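Local coordinates for oxidoreductase, 2OG-Fe oxygenase family protein, putative, expressed (Oryza sativa subsp. japonica, PDB 5XOI) that probably acts as an iron(II)- and 2-oxoglutarate-dependent dioxygenase of the AlkB family, here a C-terminal oxygenase domain with manganese in the metal site, at residues P147-G152 with S194-H199; Y47-K52 with Q140-T145. All coordinates share one frame; numbering follows the deposited sequence.

Interaction 1: P147-G152 with S194-H199; sequences PSLHKG and SRLIFH. With MN (manganese (II) ion), chain C.
One face of the Arg195 guanidinium is met by a methyl group of Leu149. CD2 of Leu149 lies 3.4 Å from NH2 of Arg195, above the plane and offset toward its rim. The two side chains cross at about a right angle. Arg195 turns its CG anti to the backbone N (chi1 178°) and bends at chi2, which carries the flat group out to this methyl. The guanidinium nitrogens make polar bonds. NE of Arg195 is bonded first to the carbonyl of Leu153. The same N-H is shared with water 1, 3.0 Å from NE, and this water donates to OG of Ser148 at 2.7 Å. NH1 is bonded to the carbonyl of Asp141, a metal ligand. With an alanine here, the carbonyls of Leu153 and Asp141 would probably lose these donors, and the methyl of Leu149 the flat group it rests on.

The His199 ring has its own in-plane bond. ND1 donates to O of Ile197 at 2.9 Å, with the ring nitrogen above the carbonyl plane. This fixes the rotation of the ring and leaves NE2 to bind manganese at 2.2 Å. His139 and Asp141 complete the protein ligands of the ion.

Apolar contact is slight: CD2 of Leu149 lies 4.3 Å from CD2 of Leu196. The backbones come nearest at Gly152 and Arg195, whose CA atoms are 5.6 Å apart. Gly152, with positive phi, leaves the helical conformation of helix 146-150 in a Schellman motif.

The contact thus joins the end of this short helix to the type I turn of 194-197, which leads into strand 198-205. That strand pairs with strand 134-139 in the four-stranded sheet, where His199 is backbone-bonded to His139.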
ATOM      1  N   PRO A 147       0.521  16.248 -12.414  1.00 23.86           N
ATOM      2  CA  PRO A 147       1.634  16.819 -11.636  1.00 26.60           C
ATOM      3  C   PRO A 147       2.102  15.910 -10.517  1.00 27.93           C
ATOM      4  O   PRO A 147       3.309  15.826 -10.258  1.00 32.06           O
ATOM      5  CB  PRO A 147       1.045  18.129 -11.097  1.00 32.61           C
ATOM      6  CG  PRO A 147      -0.021  18.490 -12.082  1.00 38.64           C
ATOM      7  CD  PRO A 147      -0.624  17.176 -12.479  1.00 29.33           C
ATOM      8  N   SER A 148       1.174  15.235  -9.838  1.00 21.48           N
ATOM      9  CA  SER A 148       1.557  14.272  -8.811  1.00 23.22           C
ATOM     10  C   SER A 148       2.443  13.177  -9.391  1.00 25.90           C
ATOM     11  O   SER A 148       3.489  12.831  -8.822  1.00 24.18           O
ATOM     12  CB  SER A 148       0.306  13.663  -8.181  1.00 23.54           C
ATOM     13  OG  SER A 148       0.659  12.817  -7.109  1.00 28.39           O
ATOM     14  N   LEU A 149       2.022  12.603 -10.517  1.00 24.30           N
ATOM     15  CA  LEU A 149       2.802  11.553 -11.160  1.00 22.23           C
ATOM     16  C   LEU A 149       4.115  12.099 -11.702  1.00 24.48           C
ATOM     17  O   LEU A 149       5.170  11.479 -11.526  1.00 21.87           O
ATOM     18  CB  LEU A 149       1.990  10.912 -12.286  1.00 22.99           C
ATOM     19  CG  LEU A 149       0.701  10.184 -11.929  1.00 19.62           C
ATOM     20  CD1 LEU A 149       0.094   9.590 -13.196  1.00 21.62           C
ATOM     21  CD2 LEU A 149       0.985   9.098 -10.906  1.00 25.82           C
ATOM     22  N   HIS A 150       4.070  13.275 -12.341  1.00 24.74           N
ATOM     23  CA  HIS A 150       5.269  13.840 -12.954  1.00 28.67           C
ATOM     24  C   HIS A 150       6.327  14.158 -11.908  1.00 27.56           C
ATOM     25  O   HIS A 150       7.529  14.026 -12.169  1.00 27.04           O
ATOM     26  CB  HIS A 150       4.907  15.099 -13.746  1.00 39.37           C
ATOM     27  CG  HIS A 150       6.092  15.915 -14.160  1.00 55.04           C
ATOM     28  ND1 HIS A 150       7.157  15.382 -14.854  1.00 60.94           N
ATOM     29  CD2 HIS A 150       6.379  17.224 -13.977  1.00 59.72           C
ATOM     30  CE1 HIS A 150       8.050  16.329 -15.080  1.00 61.63           C
ATOM     31  NE2 HIS A 150       7.604  17.456 -14.556  1.00 61.08           N
ATOM     32  N   LYS A 151       5.901  14.580 -10.719  1.00 26.14           N
ATOM     33  CA  LYS A 151       6.845  14.841  -9.642  1.00 26.12           C
ATOM     34  C   LYS A 151       7.342  13.568  -8.969  1.00 26.89           C
ATOM     35  O   LYS A 151       8.260  13.637  -8.144  1.00 26.92           O
ATOM     36  CB  LYS A 151       6.192  15.767  -8.616  1.00 28.71           C
ATOM     37  CG  LYS A 151       5.984  17.188  -9.097  1.00 33.67           C
ATOM     38  CD  LYS A 151       5.410  18.036  -7.966  1.00 44.43           C
ATOM     39  CE  LYS A 151       5.352  19.520  -8.343  1.00 50.28           C
ATOM     40  NZ  LYS A 151       4.442  19.768  -9.500  1.00 53.29           N
ATOM     41  N   GLY A 152       6.773  12.416  -9.307  1.00 24.89           N
ATOM     42  CA  GLY A 152       7.202  11.176  -8.692  1.00 22.97           C
ATOM     43  C   GLY A 152       6.809  11.013  -7.244  1.00 18.29           C
ATOM     44  O   GLY A 152       7.439  10.230  -6.527  1.00 19.11           O
ATOM     45  N   SER A 194      10.674   4.943  -9.935  1.00 20.38           N
ATOM     46  CA  SER A 194       9.869   3.740  -9.752  1.00 17.54           C
ATOM     47  C   SER A 194       8.382   4.023  -9.555  1.00 15.65           C
ATOM     48  O   SER A 194       7.621   3.092  -9.271  1.00 14.64           O
ATOM     49  CB  SER A 194      10.391   2.925  -8.564  1.00 18.75           C
ATOM     50  OG  SER A 194      11.608   2.291  -8.900  1.00 21.70           O
ATOM     51  N   ARG A 195       7.945   5.276  -9.708  1.00 16.34           N
ATOM     52  CA  ARG A 195       6.571   5.627  -9.354  1.00 17.98           C
ATOM     53  C   ARG A 195       5.555   4.875 -10.208  1.00 18.54           C
ATOM     54  O   ARG A 195       4.446   4.577  -9.744  1.00 17.50           O
ATOM     55  CB  ARG A 195       6.381   7.143  -9.469  1.00 21.54           C
ATOM     56  CG  ARG A 195       4.961   7.662  -9.180  1.00 17.34           C
ATOM     57  CD  ARG A 195       4.423   7.154  -7.844  1.00 19.81           C
ATOM     58  NE  ARG A 195       3.085   7.689  -7.591  1.00 16.70           N
ATOM     59  CZ  ARG A 195       1.983   7.171  -8.120  1.00 18.51           C
ATOM     60  NH1 ARG A 195       2.078   6.110  -8.912  1.00 18.24           N
ATOM     61  NH2 ARG A 195       0.792   7.702  -7.862  1.00 16.19           N
ATOM     62  N   LEU A 196       5.916   4.524 -11.439  1.00 20.26           N
ATOM     63  CA  LEU A 196       4.980   3.904 -12.367  1.00 16.59           C
ATOM     64  C   LEU A 196       5.289   2.425 -12.618  1.00 18.98           C
ATOM     65  O   LEU A 196       4.937   1.889 -13.670  1.00 17.01           O
ATOM     66  CB  LEU A 196       4.958   4.685 -13.681  1.00 16.59           C
ATOM     67  CG  LEU A 196       4.214   6.020 -13.557  1.00 23.39           C
ATOM     68  CD1 LEU A 196       4.137   6.744 -14.901  1.00 25.95           C
ATOM     69  CD2 LEU A 196       2.813   5.777 -12.996  1.00 27.59           C
ATOM     70  N   ILE A 197       5.926   1.743 -11.662  1.00 16.60           N
ATOM     71  CA  ILE A 197       6.147   0.311 -11.838  1.00 14.82           C
ATOM     72  C   ILE A 197       4.809  -0.403 -11.964  1.00 13.26           C
ATOM     73  O   ILE A 197       3.810  -0.035 -11.331  1.00 15.84           O
ATOM     74  CB  ILE A 197       6.976  -0.287 -10.687  1.00 14.56           C
ATOM     75  CG1 ILE A 197       6.342   0.038  -9.322  1.00 17.14           C
ATOM     76  CG2 ILE A 197       8.426   0.176 -10.786  1.00 19.04           C
ATOM     77  CD1 ILE A 197       6.940  -0.767  -8.154  1.00 17.89           C
ATOM     78  N   PHE A 198       4.782  -1.422 -12.809  1.00 13.54           N
ATOM     79  CA  PHE A 198       3.705  -2.397 -12.756  1.00 13.63           C
ATOM     80  C   PHE A 198       3.891  -3.265 -11.514  1.00 14.87           C
ATOM     81  O   PHE A 198       5.007  -3.659 -11.179  1.00 13.87           O
ATOM     82  CB  PHE A 198       3.707  -3.266 -14.015  1.00 13.77           C
ATOM     83  CG  PHE A 198       3.100  -2.602 -15.227  1.00 15.60           C
ATOM     84  CD1 PHE A 198       3.869  -1.763 -16.028  1.00 19.13           C
ATOM     85  CD2 PHE A 198       1.777  -2.831 -15.580  1.00 17.45           C
ATOM     86  CE1 PHE A 198       3.325  -1.147 -17.148  1.00 18.99           C
ATOM     87  CE2 PHE A 198       1.214  -2.215 -16.710  1.00 20.83           C
ATOM     88  CZ  PHE A 198       1.985  -1.376 -17.490  1.00 20.34           C
ATOM     89  N   HIS A 199       2.800  -3.580 -10.825  1.00 14.58           N
ATOM     90  CA  HIS A 199       2.951  -4.305  -9.566  1.00 18.08           C
ATOM     91  C   HIS A 199       1.643  -5.005  -9.227  1.00 12.78           C
ATOM     92  O   HIS A 199       0.581  -4.707  -9.785  1.00 13.11           O
ATOM     93  CB  HIS A 199       3.374  -3.375  -8.419  1.00 14.62           C
ATOM     94  CG  HIS A 199       2.422  -2.248  -8.193  1.00 12.84           C
ATOM     95  ND1 HIS A 199       2.435  -1.103  -8.964  1.00 12.53           N
ATOM     96  CD2 HIS A 199       1.385  -2.117  -7.335  1.00 16.93           C
ATOM     97  CE1 HIS A 199       1.459  -0.306  -8.571  1.00 15.44           C
ATOM     98  NE2 HIS A 199       0.803  -0.902  -7.590  1.00 12.23           N
TER
HETATM   99 MN    MN C 402      -1.258  -0.424  -6.947  1.00 14.80          MN
HETATM  100  O   HOH W   1       1.894  10.368  -7.110  1.00 19.92           O
HETATM  101  O   HOH W   2      -0.443   0.612  -5.030  1.00 21.11           O

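Interaction 2: Y47-K52 with Q140-T145; sequences YRDGGK and QDKDET. With MN (manganese (II) ion), chain C.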
ATOM      1  N   TYR A  47     -14.520  -4.194 -10.352  1.00 16.12           N
ATOM      2  CA  TYR A  47     -13.410  -4.049 -11.287  1.00 13.85           C
ATOM      3  C   TYR A  47     -12.162  -3.604 -10.543  1.00 18.51           C
ATOM      4  O   TYR A  47     -12.224  -2.664  -9.746  1.00 16.15           O
ATOM      5  CB  TYR A  47     -13.738  -3.010 -12.372  1.00 16.80           C
ATOM      6  CG  TYR A  47     -12.491  -2.441 -13.035  1.00 18.75           C
ATOM      7  CD1 TYR A  47     -11.683  -3.248 -13.815  1.00 16.20           C
ATOM      8  CD2 TYR A  47     -12.130  -1.106 -12.877  1.00 21.42           C
ATOM      9  CE1 TYR A  47     -10.539  -2.750 -14.429  1.00 20.09           C
ATOM     10  CE2 TYR A  47     -10.987  -0.595 -13.480  1.00 20.85           C
ATOM     11  CZ  TYR A  47     -10.198  -1.427 -14.258  1.00 22.48           C
ATOM     12  OH  TYR A  47      -9.063  -0.949 -14.863  1.00 24.36           O
ATOM     13  N   ARG A  48     -11.030  -4.263 -10.820  1.00 14.49           N
ATOM     14  CA  ARG A  48      -9.716  -3.731 -10.485  1.00 17.71           C
ATOM     15  C   ARG A  48      -8.797  -3.900 -11.682  1.00 19.15           C
ATOM     16  O   ARG A  48      -8.800  -4.950 -12.332  1.00 14.88           O
ATOM     17  CB  ARG A  48      -9.091  -4.422  -9.256  1.00 13.17           C
ATOM     18  CG  ARG A  48      -9.807  -4.130  -7.921  1.00 16.48           C
ATOM     19  CD  ARG A  48      -9.632  -2.669  -7.445  1.00 18.30           C
ATOM     20  NE  ARG A  48      -8.224  -2.331  -7.274  1.00 17.71           N
ATOM     21  CZ  ARG A  48      -7.580  -2.259  -6.111  1.00 22.00           C
ATOM     22  NH1 ARG A  48      -8.216  -2.445  -4.955  1.00 15.12           N
ATOM     23  NH2 ARG A  48      -6.286  -1.973  -6.115  1.00 16.38           N
ATOM     24  N   ASP A  49      -8.016  -2.863 -11.966  1.00 16.26           N
ATOM     25  CA  ASP A  49      -7.019  -2.941 -13.029  1.00 19.17           C
ATOM     26  C   ASP A  49      -6.068  -4.093 -12.750  1.00 16.05           C
ATOM     27  O   ASP A  49      -5.400  -4.124 -11.705  1.00 17.94           O
ATOM     28  CB  ASP A  49      -6.256  -1.622 -13.128  1.00 18.23           C
ATOM     29  CG  ASP A  49      -5.423  -1.504 -14.396  1.00 21.10           C
ATOM     30  OD1 ASP A  49      -5.448  -2.396 -15.270  1.00 20.84           O
ATOM     31  OD2 ASP A  49      -4.737  -0.478 -14.532  1.00 20.16           O
ATOM     32  N   GLY A  50      -6.027  -5.057 -13.681  1.00 15.32           N
ATOM     33  CA  GLY A  50      -5.224  -6.254 -13.527  1.00 14.92           C
ATOM     34  C   GLY A  50      -6.000  -7.471 -13.078  1.00 15.97           C
ATOM     35  O   GLY A  50      -5.456  -8.585 -13.102  1.00 14.01           O
ATOM     36  N   GLY A  51      -7.258  -7.303 -12.696  1.00 14.61           N
ATOM     37  CA  GLY A  51      -8.017  -8.408 -12.154  1.00 15.59           C
ATOM     38  C   GLY A  51      -7.709  -8.638 -10.684  1.00 18.22           C
ATOM     39  O   GLY A  51      -6.729  -8.142 -10.131  1.00 16.38           O
ATOM     40  N   LYS A  52      -8.595  -9.379 -10.030  1.00 16.37           N
ATOM     41  CA  LYS A  52      -8.431  -9.616  -8.602  1.00 12.84           C
ATOM     42  C   LYS A  52      -9.209 -10.856  -8.221  1.00 15.24           C
ATOM     43  O   LYS A  52     -10.101 -11.301  -8.948  1.00 14.87           O
ATOM     44  CB  LYS A  52      -8.906  -8.424  -7.769  1.00 12.69           C
ATOM     45  N   GLN A 140      -0.387  -0.412 -13.005  1.00 13.19           N
ATOM     46  CA  GLN A 140       0.262   0.828 -12.598  1.00 13.91           C
ATOM     47  C   GLN A 140      -0.691   1.660 -11.742  1.00 13.23           C
ATOM     48  O   GLN A 140      -1.899   1.671 -11.970  1.00 14.27           O
ATOM     49  CB  GLN A 140       0.670   1.641 -13.830  1.00 17.10           C
ATOM     50  CG  GLN A 140       1.777   1.016 -14.660  1.00 15.66           C
ATOM     51  CD  GLN A 140       2.085   1.843 -15.893  1.00 20.07           C
ATOM     52  OE1 GLN A 140       1.198   2.090 -16.727  1.00 18.22           O
ATOM     53  NE2 GLN A 140       3.332   2.296 -16.010  1.00 20.39           N
ATOM     54  N   ASP A 141      -0.133   2.376 -10.761  1.00 13.17           N
ATOM     55  CA  ASP A 141      -0.905   3.378 -10.021  1.00 13.39           C
ATOM     56  C   ASP A 141      -0.877   4.642 -10.867  1.00 15.72           C
ATOM     57  O   ASP A 141      -0.023   5.513 -10.704  1.00 17.22           O
ATOM     58  CB  ASP A 141      -0.321   3.621  -8.634  1.00 15.85           C
ATOM     59  CG  ASP A 141      -0.619   2.484  -7.661  1.00 22.72           C
ATOM     60  OD1 ASP A 141      -1.288   1.490  -8.038  1.00 13.93           O
ATOM     61  OD2 ASP A 141      -0.179   2.596  -6.501  1.00 20.86           O
ATOM     62  N   LYS A 142      -1.816   4.740 -11.806  1.00 16.17           N
ATOM     63  CA  LYS A 142      -1.759   5.785 -12.818  1.00 20.77           C
ATOM     64  C   LYS A 142      -2.954   6.726 -12.770  1.00 24.26           C
ATOM     65  O   LYS A 142      -3.162   7.483 -13.723  1.00 21.01           O
ATOM     66  CB  LYS A 142      -1.650   5.142 -14.202  1.00 17.96           C
ATOM     67  CG  LYS A 142      -2.850   4.261 -14.536  1.00 29.13           C
ATOM     68  CD  LYS A 142      -2.656   3.506 -15.844  1.00 38.86           C
ATOM     69  CE  LYS A 142      -3.918   2.752 -16.231  1.00 46.08           C
ATOM     70  NZ  LYS A 142      -3.933   2.453 -17.693  1.00 50.13           N
ATOM     71  N   ASP A 143      -3.746   6.705 -11.694  1.00 20.49           N
ATOM     72  CA  ASP A 143      -4.971   7.502 -11.637  1.00 20.18           C
ATOM     73  C   ASP A 143      -4.811   8.825 -10.892  1.00 25.62           C
ATOM     74  O   ASP A 143      -5.760   9.619 -10.871  1.00 24.48           O
ATOM     75  CB  ASP A 143      -6.101   6.691 -10.990  1.00 24.86           C
ATOM     76  CG  ASP A 143      -6.499   5.472 -11.816  1.00 27.00           C
ATOM     77  OD1 ASP A 143      -6.243   5.465 -13.042  1.00 25.24           O
ATOM     78  OD2 ASP A 143      -7.071   4.519 -11.236  1.00 29.61           O
ATOM     79  N   GLU A 144      -3.654   9.077 -10.274  1.00 19.79           N
ATOM     80  CA  GLU A 144      -3.380  10.366  -9.649  1.00 22.31           C
ATOM     81  C   GLU A 144      -3.175  11.452 -10.715  1.00 28.04           C
ATOM     82  O   GLU A 144      -2.973  11.165 -11.898  1.00 27.46           O
ATOM     83  CB  GLU A 144      -2.148  10.262  -8.752  1.00 21.86           C
ATOM     84  N   THR A 145      -3.215  12.717 -10.287  1.00 24.80           N
ATOM     85  CA  THR A 145      -3.111  13.820 -11.240  1.00 25.75           C
ATOM     86  C   THR A 145      -1.734  13.835 -11.902  1.00 26.87           C
ATOM     87  O   THR A 145      -0.747  13.336 -11.351  1.00 26.45           O
ATOM     88  CB  THR A 145      -3.395  15.170 -10.564  1.00 25.63           C
ATOM     89  OG1 THR A 145      -2.346  15.517  -9.645  1.00 23.65           O
ATOM     90  CG2 THR A 145      -4.716  15.128  -9.829  1.00 30.21           C
TER
HETATM   91 MN    MN C 402      -1.258  -0.424  -6.947  1.00 14.80          MN
HETATM   92  O   HOH W   3      -2.203  -0.669 -15.304  1.00 17.95           O
HETATM   93  O   HOH W   4      -4.532   0.921 -12.471  1.00 19.70           O
HETATM   94  O   HOH W   2      -0.443   0.612  -5.030  1.00 21.11           O
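Asp49 faces the backbone of Gln140 through two waters, beside the metal site of a double-stranded beta-helix (jelly-roll) oxygenase. Asp141 is the acidic ligand of the family's His-X-Asp...His motif. It sits two residues after His139, and His199 is the distant third ligand.

The water bridges carry most of this contact. OD2 of Asp49 accepts from water 3 at 2.7 Å, and this water accepts from N of Gln140. The same oxygen accepts from water 4, which also donates to O of Gln140 at 2.8 Å. Through water, one carboxylate oxygen thus reaches both the N-H and the carbonyl of a single residue. Asp49 has CG anti to its own N (chi1 -167°), which sends the carboxylate across to segment 140-145.

The charged pair is looser. CE of Lys142 comes within 3.7 Å of OD2 of Asp49, but NZ of Lys142 stays 4.4 Å from OD2 of Asp49, beyond a salt bridge. Any attraction is therefore probably modest.

Turns shape both loops. Arg48 to Gly51 form a type II turn, and Asp141 centres an inverse gamma turn.

A direct side-chain hydrogen bond joins NH1 of Arg48 to OD1 of Asn128; both residues belong to the 2-oxoglutarate site.

Metal coordination is the last kind. OD1 of Asp141 binds manganese at 2.2 Å, while its OD2 accepts from water 2, itself a ligand of the ion.

Overall arrangement
Interaction 2 closes before interaction 1 opens, so the two follow in series along the chain, within one oxygenase domain. Their centres lie about 13 Å apart, and they meet at the manganese ion. Loop 140-145 of interaction 2 runs from strand 134-139 to helix 146-150, whose end belongs to interaction 1. Another 41 residues, over half of them strand, precede segment 194-199, which enters strand 198-205, the sheet neighbour of strand 134-139. The segments also touch directly: NE2 of Gln140 lies 2.9 Å from O of Leu196, a probable hydrogen bond. Loop 140-145 lies between loop 47-52, met mainly through water, and turn 194-197. Both interactions supply metal ligands, so they border the presumed catalytic centre.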